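Local coordinates for protein NUDIX hydrolase (Alicyclobacillus acidocaldarius subsp. acidocaldarius, PDB 3QSJ) that probably hydrolyses phosphorus-containing acid anhydrides, as Nudix enzymes do, with the help of bound divalent metal ions, at residues R8-L13 / F152-F157; I16-N21 / P211-A216; V26-R31 / A176-P181; L91-G96 / L129-G134. One frame throughout, in Å; residues are numbered along the deposited sequence. Where two conformers were deposited one is given.

Contact 1 (R8-L13 / F152-F157)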
# COMPACT_ATOMS: atom_id res chain seq x y z
N ARG A 8 8.16 -8.34 12.52
CA ARG A 8 8.73 -7.59 11.40
C ARG A 8 7.98 -6.30 11.08
O ARG A 8 6.79 -6.36 10.81
CB ARG A 8 8.84 -8.51 10.18
CG ARG A 8 9.63 -7.90 9.01
CD ARG A 8 10.99 -8.55 8.85
NE ARG A 8 11.86 -7.82 7.93
CZ ARG A 8 12.16 -8.23 6.69
NH1 ARG A 8 12.97 -7.50 5.93
NH2 ARG A 8 11.64 -9.35 6.21
N LYS A 9 8.65 -5.14 11.16
CA LYS A 9 8.01 -3.87 10.75
C LYS A 9 7.66 -3.92 9.24
O LYS A 9 8.50 -4.31 8.40
CB LYS A 9 8.93 -2.68 11.01
CG LYS A 9 9.01 -2.35 12.53
CD LYS A 9 7.80 -1.56 12.99
CE LYS A 9 7.98 -1.16 14.46
NZ LYS A 9 9.32 -0.55 14.71
N ALA A 10 6.43 -3.52 8.91
CA ALA A 10 5.92 -3.52 7.53
C ALA A 10 4.92 -2.40 7.36
O ALA A 10 4.50 -1.76 8.35
CB ALA A 10 5.20 -4.86 7.27
N ALA A 11 4.52 -2.19 6.09
CA ALA A 11 3.49 -1.18 5.80
C ALA A 11 2.78 -1.57 4.58
O ALA A 11 3.30 -2.28 3.70
CB ALA A 11 4.10 0.20 5.60
N THR A 12 1.54 -1.11 4.53
CA THR A 12 0.61 -1.43 3.46
C THR A 12 -0.08 -0.17 2.98
O THR A 12 -0.47 0.66 3.80
CB THR A 12 -0.42 -2.46 4.00
OG1 THR A 12 0.30 -3.63 4.38
CG2 THR A 12 -1.37 -2.88 2.91
N LEU A 13 -0.35 -0.11 1.67
CA LEU A 13 -1.01 1.05 1.07
C LEU A 13 -2.35 0.66 0.53
O LEU A 13 -2.48 -0.26 -0.30
CB LEU A 13 -0.17 1.68 -0.07
CG LEU A 13 -0.62 3.08 -0.50
CD1 LEU A 13 -0.61 4.04 0.70
CD2 LEU A 13 0.27 3.57 -1.68
N PHE A 152 4.13 -9.67 11.91
CA PHE A 152 4.45 -8.36 11.41
C PHE A 152 3.86 -7.33 12.32
O PHE A 152 2.80 -7.56 12.93
CB PHE A 152 3.84 -8.10 10.01
CG PHE A 152 4.37 -9.03 8.96
CD1 PHE A 152 5.60 -8.79 8.35
CD2 PHE A 152 3.72 -10.24 8.70
CE1 PHE A 152 6.17 -9.73 7.48
CE2 PHE A 152 4.26 -11.15 7.78
CZ PHE A 152 5.47 -10.88 7.18
N ASP A 153 4.43 -6.14 12.26
CA ASP A 153 3.83 -4.99 12.95
C ASP A 153 3.61 -4.05 11.80
O ASP A 153 4.57 -3.44 11.30
CB ASP A 153 4.83 -4.44 13.95
CG ASP A 153 4.36 -3.24 14.73
OD1 ASP A 153 3.39 -2.60 14.31
OD2 ASP A 153 4.97 -2.94 15.75
N THR A 154 2.37 -4.01 11.28
CA THR A 154 2.10 -3.36 9.99
C THR A 154 1.36 -2.05 10.11
O THR A 154 0.33 -1.98 10.80
CB THR A 154 1.27 -4.32 9.14
OG1 THR A 154 1.98 -5.58 9.03
CG2 THR A 154 1.00 -3.72 7.70
N ARG A 155 1.89 -1.01 9.45
CA ARG A 155 1.32 0.33 9.45
C ARG A 155 0.49 0.45 8.18
O ARG A 155 1.01 0.20 7.11
CB ARG A 155 2.43 1.39 9.46
CG ARG A 155 2.03 2.71 10.17
CD ARG A 155 1.82 2.59 11.71
NE ARG A 155 2.93 1.92 12.37
CZ ARG A 155 3.97 2.52 12.96
NH1 ARG A 155 4.08 3.85 12.96
NH2 ARG A 155 4.94 1.80 13.51
N PHE A 156 -0.77 0.85 8.29
CA PHE A 156 -1.65 0.96 7.12
C PHE A 156 -1.85 2.48 6.78
O PHE A 156 -2.17 3.31 7.63
CB PHE A 156 -3.06 0.38 7.48
CG PHE A 156 -3.06 -1.13 7.45
CD1 PHE A 156 -3.57 -1.81 6.36
CD2 PHE A 156 -2.41 -1.86 8.45
CE1 PHE A 156 -3.51 -3.23 6.28
CE2 PHE A 156 -2.34 -3.28 8.36
CZ PHE A 156 -2.87 -3.94 7.28
N PHE A 157 -1.73 2.80 5.50
CA PHE A 157 -1.91 4.13 4.97
C PHE A 157 -2.95 4.07 3.89
O PHE A 157 -3.05 3.06 3.12
CB PHE A 157 -0.58 4.69 4.39
CG PHE A 157 0.41 4.92 5.50
CD1 PHE A 157 0.38 6.11 6.24
CD2 PHE A 157 1.37 3.97 5.80
CE1 PHE A 157 1.32 6.32 7.27
CE2 PHE A 157 2.28 4.17 6.85
CZ PHE A 157 2.16 5.30 7.64
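The carbonyl oxygen of R8 takes the shortest bond of this ladder, from D153 N at 2.8 Å. Four more backbone bonds follow, alternating in direction between the strands, from A10 N to D153 O and on to F157 N, which meets T12 O at 3.0 Å. The paired strands run parallel, with axes 25° apart. F152 CD1 lies 3.7 Å from R8 CB and 4.1 Å from A10 CB. Further along this face, T12 CB sits over one face of the F156 ring, a CH-pi contact of 4.2 Å to the centroid. With OG1 anti to the carbonyl carbon (chi1 -62°), T12 brings that hydroxyl 3.4 Å from T154 CG2. Cutting F152 back to an alanine is likely to leave the R8 methylene and the A10 methyl without their aromatic neighbour and open a gap at this end. On the reverse face, D153 and R155 turn to charges beyond the pair, R141 and D72 respectively. Such a parallel pair within a mixed sheet belongs to the Nudix fold, with T12 close to the calcium-binding G46.

Contact 2 (I16-N21 / P211-A216)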
# COMPACT_ATOMS: atom_id res chain seq x y z
N ILE A 16 -7.40 3.99 -3.08
CA ILE A 16 -8.83 4.01 -3.42
C ILE A 16 -9.28 5.04 -4.44
O ILE A 16 -8.55 5.97 -4.75
CB ILE A 16 -9.66 4.28 -2.12
CG1 ILE A 16 -9.43 5.74 -1.57
CG2 ILE A 16 -9.43 3.19 -1.08
CD1 ILE A 16 -10.39 6.12 -0.34
N ARG A 17 -10.48 4.84 -4.98
CA ARG A 17 -11.04 5.85 -5.87
C ARG A 17 -12.59 5.78 -5.73
O ARG A 17 -13.12 4.79 -5.24
CB ARG A 17 -10.60 5.58 -7.31
CG ARG A 17 -11.26 4.32 -7.89
CD ARG A 17 -10.62 3.95 -9.22
NE ARG A 17 -11.33 2.84 -9.88
CZ ARG A 17 -10.93 2.33 -11.04
NH1 ARG A 17 -9.85 2.84 -11.65
NH2 ARG A 17 -11.60 1.32 -11.60
N ASP A 18 -13.28 6.81 -6.15
CA ASP A 18 -14.74 6.77 -6.20
C ASP A 18 -15.08 5.97 -7.45
O ASP A 18 -14.57 6.29 -8.53
CB ASP A 18 -15.30 8.18 -6.32
CG ASP A 18 -15.24 8.94 -5.01
OD1 ASP A 18 -15.44 8.30 -3.91
OD2 ASP A 18 -15.03 10.16 -5.06
N GLY A 19 -15.86 4.90 -7.29
CA GLY A 19 -16.16 3.96 -8.36
C GLY A 19 -17.60 3.96 -8.83
O GLY A 19 -18.38 4.88 -8.54
N ALA A 20 -17.93 2.91 -9.59
CA ALA A 20 -19.28 2.69 -10.09
C ALA A 20 -20.29 2.55 -8.95
O ALA A 20 -19.95 2.03 -7.87
CB ALA A 20 -19.30 1.43 -10.94
N ASN A 21 -21.51 3.02 -9.18
CA ASN A 21 -22.62 2.92 -8.22
C ASN A 21 -22.34 3.67 -6.93
O ASN A 21 -22.85 3.28 -5.87
CB ASN A 21 -22.99 1.44 -7.95
CG ASN A 21 -23.15 0.61 -9.20
OD1 ASN A 21 -22.47 -0.38 -9.42
ND2 ASN A 21 -24.01 1.06 -10.09
N PRO A 211 -19.02 6.83 2.58
CA PRO A 211 -19.72 7.26 1.35
C PRO A 211 -18.84 7.52 0.13
O PRO A 211 -19.26 7.19 -0.98
CB PRO A 211 -20.48 8.51 1.77
CG PRO A 211 -19.76 9.00 2.99
CD PRO A 211 -19.25 7.77 3.70
N ASN A 212 -17.64 8.11 0.32
CA ASN A 212 -16.79 8.46 -0.82
C ASN A 212 -15.34 8.60 -0.38
O ASN A 212 -15.01 8.53 0.83
CB ASN A 212 -17.34 9.72 -1.57
CG ASN A 212 -17.45 10.92 -0.66
OD1 ASN A 212 -16.51 11.25 0.07
ND2 ASN A 212 -18.58 11.61 -0.65
N ALA A 213 -14.44 8.72 -1.36
CA ALA A 213 -13.00 8.81 -1.11
C ALA A 213 -12.62 10.09 -0.28
O ALA A 213 -11.73 10.03 0.58
CB ALA A 213 -12.28 8.82 -2.47
N GLU A 214 -13.29 11.25 -0.54
CA GLU A 214 -12.97 12.45 0.27
C GLU A 214 -13.31 12.22 1.74
O GLU A 214 -12.48 12.53 2.60
CB GLU A 214 -13.78 13.65 -0.28
CG GLU A 214 -13.52 14.96 0.46
CD GLU A 214 -14.42 16.06 -0.05
OE1 GLU A 214 -14.79 16.00 -1.25
OE2 GLU A 214 -14.81 16.93 0.75
N ILE A 215 -14.48 11.61 2.04
CA ILE A 215 -14.84 11.33 3.44
C ILE A 215 -13.84 10.33 4.03
O ILE A 215 -13.45 10.48 5.18
CB ILE A 215 -16.33 10.93 3.63
CG1 ILE A 215 -17.32 12.11 3.26
CG2 ILE A 215 -16.60 10.34 5.00
CD1 ILE A 215 -17.08 13.44 4.04
N ALA A 216 -13.40 9.31 3.22
CA ALA A 216 -12.43 8.37 3.75
C ALA A 216 -11.11 9.06 4.12
O ALA A 216 -10.52 8.76 5.17
CB ALA A 216 -12.16 7.26 2.72
O HOH W 1 -14.80 11.78 -2.99
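D18 OD1 receives the backbone N-H of A213 at 2.8 Å, and around this bond the contact divides into a firm side and a watery one. The bond is nearly straight, 163° at the hydrogen, and reaches the oxygen on its syn side, 24° out of the carboxylate plane. It brings the same oxygen to 3.3 Å from N212 CB, at the start of the helix. The firm side is apolar. I16 has CG1 between its backbone N and carbonyl carbon (chi1 68°), and the chain then extends to carry CD1 onto the helix, 3.7 Å from A216 CB and 3.9 Å from A213 CB. L158 of the neighbouring strand also touches I16 and A216, closing the packing from the sheet. Toward solvent the grip is looser and passes through water: one molecule donates to D18 OD2 at 2.6 Å and accepts from E214 N at 2.9 Å. Two successive helix N-H groups thus point, one directly and one through water, to a single carboxylate, whose negative charge would probably suit the positive end of the helix dipole. N212 is the N-cap itself, its OD1 accepting from I215 N at 2.9 Å. The whole is an N-capped helix start, with an aspartate joining the start of helix 213-219 to the end of strand 7-18.

Contact 3 (V26-R31 / A176-P181)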
# COMPACT_ATOMS: atom_id res chain seq x y z
N VAL A 26 -10.94 -0.15 -4.75
CA VAL A 26 -9.61 -0.23 -4.10
C VAL A 26 -8.71 -1.16 -4.90
O VAL A 26 -9.24 -2.09 -5.52
CB VAL A 26 -9.80 -0.69 -2.62
CG1 VAL A 26 -10.49 -2.08 -2.52
CG2 VAL A 26 -8.49 -0.65 -1.84
N LEU A 27 -7.37 -0.96 -4.87
CA LEU A 27 -6.46 -1.82 -5.57
C LEU A 27 -6.12 -2.99 -4.66
O LEU A 27 -5.63 -2.81 -3.51
CB LEU A 27 -5.16 -1.07 -5.93
CG LEU A 27 -5.20 -0.18 -7.15
CD1 LEU A 27 -3.88 0.56 -7.29
CD2 LEU A 27 -5.44 -1.03 -8.44
N VAL A 28 -6.34 -4.17 -5.15
CA VAL A 28 -5.97 -5.34 -4.37
C VAL A 28 -5.10 -6.19 -5.24
O VAL A 28 -5.13 -6.07 -6.47
CB VAL A 28 -7.18 -6.13 -3.81
CG1 VAL A 28 -7.91 -5.33 -2.72
CG2 VAL A 28 -8.14 -6.56 -4.92
N VAL A 29 -4.35 -7.08 -4.60
CA VAL A 29 -3.50 -8.05 -5.31
C VAL A 29 -3.73 -9.44 -4.74
O VAL A 29 -4.20 -9.57 -3.60
CB VAL A 29 -2.02 -7.66 -5.23
CG1 VAL A 29 -1.80 -6.25 -5.87
CG2 VAL A 29 -1.50 -7.70 -3.78
N ARG A 30 -3.40 -10.50 -5.50
CA ARG A 30 -3.49 -11.84 -4.93
C ARG A 30 -2.14 -12.53 -5.06
O ARG A 30 -1.57 -12.55 -6.14
CB ARG A 30 -4.58 -12.67 -5.62
CG ARG A 30 -4.60 -14.11 -5.04
CD ARG A 30 -5.75 -14.93 -5.57
NE ARG A 30 -5.68 -15.11 -7.02
CZ ARG A 30 -6.63 -15.72 -7.70
NH1 ARG A 30 -7.66 -16.26 -7.07
NH2 ARG A 30 -6.56 -15.81 -9.02
N ARG A 31 -1.64 -13.08 -3.96
CA ARG A 31 -0.39 -13.88 -3.94
C ARG A 31 -0.56 -15.14 -4.75
O ARG A 31 -1.56 -15.85 -4.62
CB ARG A 31 -0.00 -14.24 -2.49
CG ARG A 31 0.28 -13.00 -1.69
CD ARG A 31 0.40 -13.32 -0.22
NE ARG A 31 1.66 -13.99 0.04
CZ ARG A 31 2.82 -13.35 0.23
NH1 ARG A 31 2.88 -12.03 0.16
NH2 ARG A 31 3.92 -14.04 0.47
N ALA A 176 -2.53 -11.76 -9.69
CA ALA A 176 -3.62 -10.88 -10.11
C ALA A 176 -3.51 -9.56 -9.38
O ALA A 176 -2.90 -9.48 -8.32
CB ALA A 176 -4.95 -11.53 -9.80
N ALA A 177 -4.06 -8.52 -10.00
CA ALA A 177 -4.10 -7.17 -9.41
C ALA A 177 -5.18 -6.45 -10.14
O ALA A 177 -5.24 -6.50 -11.37
CB ALA A 177 -2.78 -6.47 -9.61
N LEU A 178 -6.09 -5.82 -9.38
CA LEU A 178 -7.19 -5.12 -10.00
C LEU A 178 -7.85 -4.09 -9.11
O LEU A 178 -7.63 -4.08 -7.90
CB LEU A 178 -8.25 -6.09 -10.57
CG LEU A 178 -9.16 -6.99 -9.68
CD1 LEU A 178 -8.62 -7.32 -8.36
CD2 LEU A 178 -10.60 -6.59 -9.70
N TRP A 179 -8.63 -3.21 -9.76
CA TRP A 179 -9.46 -2.25 -9.04
C TRP A 179 -10.78 -2.96 -8.74
O TRP A 179 -11.55 -3.31 -9.67
CB TRP A 179 -9.75 -1.03 -9.93
CG TRP A 179 -8.63 -0.04 -9.97
CD1 TRP A 179 -7.76 0.19 -11.00
CD2 TRP A 179 -8.35 0.93 -8.97
NE1 TRP A 179 -6.99 1.31 -10.72
CE2 TRP A 179 -7.33 1.78 -9.47
CE3 TRP A 179 -8.90 1.20 -7.69
CZ2 TRP A 179 -6.83 2.86 -8.74
CZ3 TRP A 179 -8.40 2.29 -6.99
CH2 TRP A 179 -7.32 3.04 -7.48
N THR A 180 -11.09 -3.14 -7.47
CA THR A 180 -12.34 -3.81 -7.16
C THR A 180 -13.23 -2.99 -6.24
O THR A 180 -12.72 -2.35 -5.33
CB THR A 180 -12.07 -5.22 -6.51
OG1 THR A 180 -13.32 -5.88 -6.29
CG2 THR A 180 -11.32 -5.12 -5.19
N PRO A 181 -14.56 -3.00 -6.41
CA PRO A 181 -15.41 -2.37 -5.39
C PRO A 181 -15.10 -3.09 -4.06
O PRO A 181 -14.92 -4.32 -4.06
CB PRO A 181 -16.83 -2.69 -5.86
CG PRO A 181 -16.72 -3.04 -7.25
CD PRO A 181 -15.38 -3.64 -7.47
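Between V26 and T180 two backbone bonds close a ring, T180 N giving to V26 O at 2.9 Å and V26 N giving back to T180 O. A second such pair joins V28 and L178, where V28 N meets L178 O at 3.0 Å. A further bond, R30 N to A176 O, carries on to the end of the pairing, though that pair is looser; the R30 guanidinium turns to D175 in a salt bridge. The strands run antiparallel, their axes 164° apart, with hydrogen-bonded pairs alternating with the non-hydrogen-bonded pairs L27–W179 and V29–A177. This is how strand 174-181 is added to the mixed sheet of the Nudix fold, beside strand 24-31, which pairs with strand 7-18 in turn. Packing starts with the L27–W179 pair. L27 CD2 lies over one face of the indole, 3.4 Å from the centroid of the five-membered ring and only 4° off its normal, a CH-pi contact centred on that ring. W179 takes CG anti to its carbonyl carbon (chi1 -81°), which swings the indole back across L27 and brings CE3 near the backbone of V26. The indole N-H is satisfied by G165 O, and R17 adds a cation-pi contact. On this same face V29 CG1 lies 3.9 Å from A177 CB, and V29 also touches the metal-binding E86 of helix 72-87. On the other face V28 was modelled in two conformers; in one of them CG2 approaches T180 CG2 (3.5 Å) and L178 CD1, a less certain contact.

Contact 4 (L91-G96 / L129-G134)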
# COMPACT_ATOMS: atom_id res chain seq x y z
N LEU A 91 3.06 6.50 -6.53
CA LEU A 91 2.05 7.43 -6.03
C LEU A 91 2.69 8.54 -5.26
O LEU A 91 3.76 8.36 -4.65
CB LEU A 91 1.07 6.71 -5.10
CG LEU A 91 -0.04 5.92 -5.79
CD1 LEU A 91 0.50 4.86 -6.63
CD2 LEU A 91 -0.90 5.31 -4.82
N ALA A 92 1.98 9.70 -5.23
CA ALA A 92 2.38 10.85 -4.38
C ALA A 92 3.81 11.33 -4.60
O ALA A 92 4.44 11.81 -3.68
CB ALA A 92 2.17 10.50 -2.89
N VAL A 93 4.25 11.33 -5.83
CA VAL A 93 5.60 11.86 -6.15
C VAL A 93 5.45 13.28 -6.70
O VAL A 93 4.51 13.57 -7.48
CB VAL A 93 6.35 10.91 -7.13
CG1 VAL A 93 7.64 11.53 -7.70
CG2 VAL A 93 6.67 9.58 -6.42
N ARG A 94 6.43 14.16 -6.34
CA ARG A 94 6.44 15.52 -6.89
C ARG A 94 7.87 16.06 -6.91
O ARG A 94 8.75 15.49 -6.26
CB ARG A 94 5.58 16.44 -5.98
CG ARG A 94 5.96 16.35 -4.51
CD ARG A 94 5.37 17.53 -3.76
NE ARG A 94 6.26 18.68 -3.93
CZ ARG A 94 6.15 19.79 -3.23
NH1 ARG A 94 5.21 19.90 -2.29
NH2 ARG A 94 6.99 20.80 -3.43
N ASP A 95 8.08 17.22 -7.55
CA ASP A 95 9.41 17.85 -7.50
C ASP A 95 9.33 19.08 -6.56
O ASP A 95 8.28 19.35 -5.97
CB ASP A 95 9.88 18.24 -8.89
CG ASP A 95 9.02 19.23 -9.64
OD1 ASP A 95 8.16 19.89 -8.99
OD2 ASP A 95 9.24 19.40 -10.86
N GLY A 96 10.42 19.85 -6.47
CA GLY A 96 10.47 21.01 -5.59
C GLY A 96 9.49 22.10 -5.95
O GLY A 96 9.12 22.88 -5.09
N LEU A 129 13.33 14.19 -7.15
CA LEU A 129 11.94 13.95 -6.75
C LEU A 129 11.81 13.38 -5.34
O LEU A 129 12.76 12.74 -4.84
CB LEU A 129 11.31 12.96 -7.76
CG LEU A 129 11.22 13.42 -9.21
CD1 LEU A 129 10.62 12.35 -10.05
CD2 LEU A 129 10.51 14.74 -9.33
N ALA A 130 10.60 13.48 -4.73
CA ALA A 130 10.39 12.82 -3.45
C ALA A 130 8.93 12.66 -3.27
O ALA A 130 8.13 13.22 -4.07
CB ALA A 130 11.02 13.64 -2.29
N PHE A 131 8.56 11.91 -2.22
CA PHE A 131 7.13 11.66 -1.96
C PHE A 131 6.49 12.82 -1.22
O PHE A 131 7.12 13.41 -0.33
CB PHE A 131 6.99 10.43 -1.09
CG PHE A 131 7.34 9.17 -1.86
CD1 PHE A 131 6.55 8.75 -2.94
CD2 PHE A 131 8.49 8.45 -1.55
CE1 PHE A 131 6.80 7.55 -3.60
CE2 PHE A 131 8.78 7.26 -2.23
CZ PHE A 131 7.93 6.81 -3.25
N ASP A 132 5.22 13.09 -1.54
CA ASP A 132 4.45 14.09 -0.78
C ASP A 132 3.66 13.21 0.21
O ASP A 132 2.58 12.65 -0.12
CB ASP A 132 3.50 14.87 -1.73
CG ASP A 132 2.61 15.83 -0.93
OD1 ASP A 132 2.75 15.88 0.33
OD2 ASP A 132 1.78 16.55 -1.58
N LEU A 133 4.18 13.09 1.43
CA LEU A 133 3.52 12.26 2.45
C LEU A 133 2.17 12.83 2.94
O LEU A 133 1.36 12.08 3.49
CB LEU A 133 4.48 12.08 3.63
CG LEU A 133 5.78 11.34 3.22
CD1 LEU A 133 6.74 11.18 4.43
CD2 LEU A 133 5.47 9.98 2.49
N GLY A 134 1.91 14.09 2.63
CA GLY A 134 0.66 14.76 2.96
C GLY A 134 -0.52 14.12 2.22
O GLY A 134 -1.69 14.34 2.58
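V93 and F131 meet through CG2 and CE1 at 3.5 Å, the valine coming obliquely to the ring. V93 holds CG1 anti to its backbone N (chi1 170°), and this branch turns the other way to lie 3.9 Å from L129 CD1. L91 O sits at the edge of the phenylalanine ring, in its plane, 3.3 Å from F131 CD1. R94 is bent: CG stands between backbone N and carbonyl carbon (chi1 52°), and a turn at chi3 curls the guanidinium back so that NE and NH2 both bind D95 O, side-on, with NE at 2.9 Å. The middle of that chain crosses D132 at a slant, R94 CD 3.8 Å from D132 CB. With a leucine in place of R94, D95 O is likely to be left without its side-chain partners. D132 in turn uses OD1 to accept from G134 N, an Asx turn, while its own N-H gives a 2.6 Å bond to A92 O. R94 and A130 exchange two further backbone bonds. This small antiparallel pair of strands 93-94 and 130-131 lies beside helix 119-125, which touches L129 and F131, while L80 of helix 72-87 packs against L91 and F131.

Overall arrangement
Contacts 1 and 3 lie within one mixed sheet, contact 2 joins a strand of it to helix 213-219, and contact 4 stands beside it on a separate two-stranded ribbon. Strand 7-18 serves contacts 1 and 2, whose centres lie about 23 Å apart; strand 24-31, next in the chain, carries contact 3, its centre about 18 Å from that of contact 1. Contacts 2 and 3 touch where R17 and I16 meet W179, and contacts 1 and 4 where L13 meets L91. Along the chain the ribbon of contact 4 closes before any other contact finds its partner. Contacts 1 and 3 bring distant parts of the chain together near the calcium site, while contacts 2 and 4 lie further out.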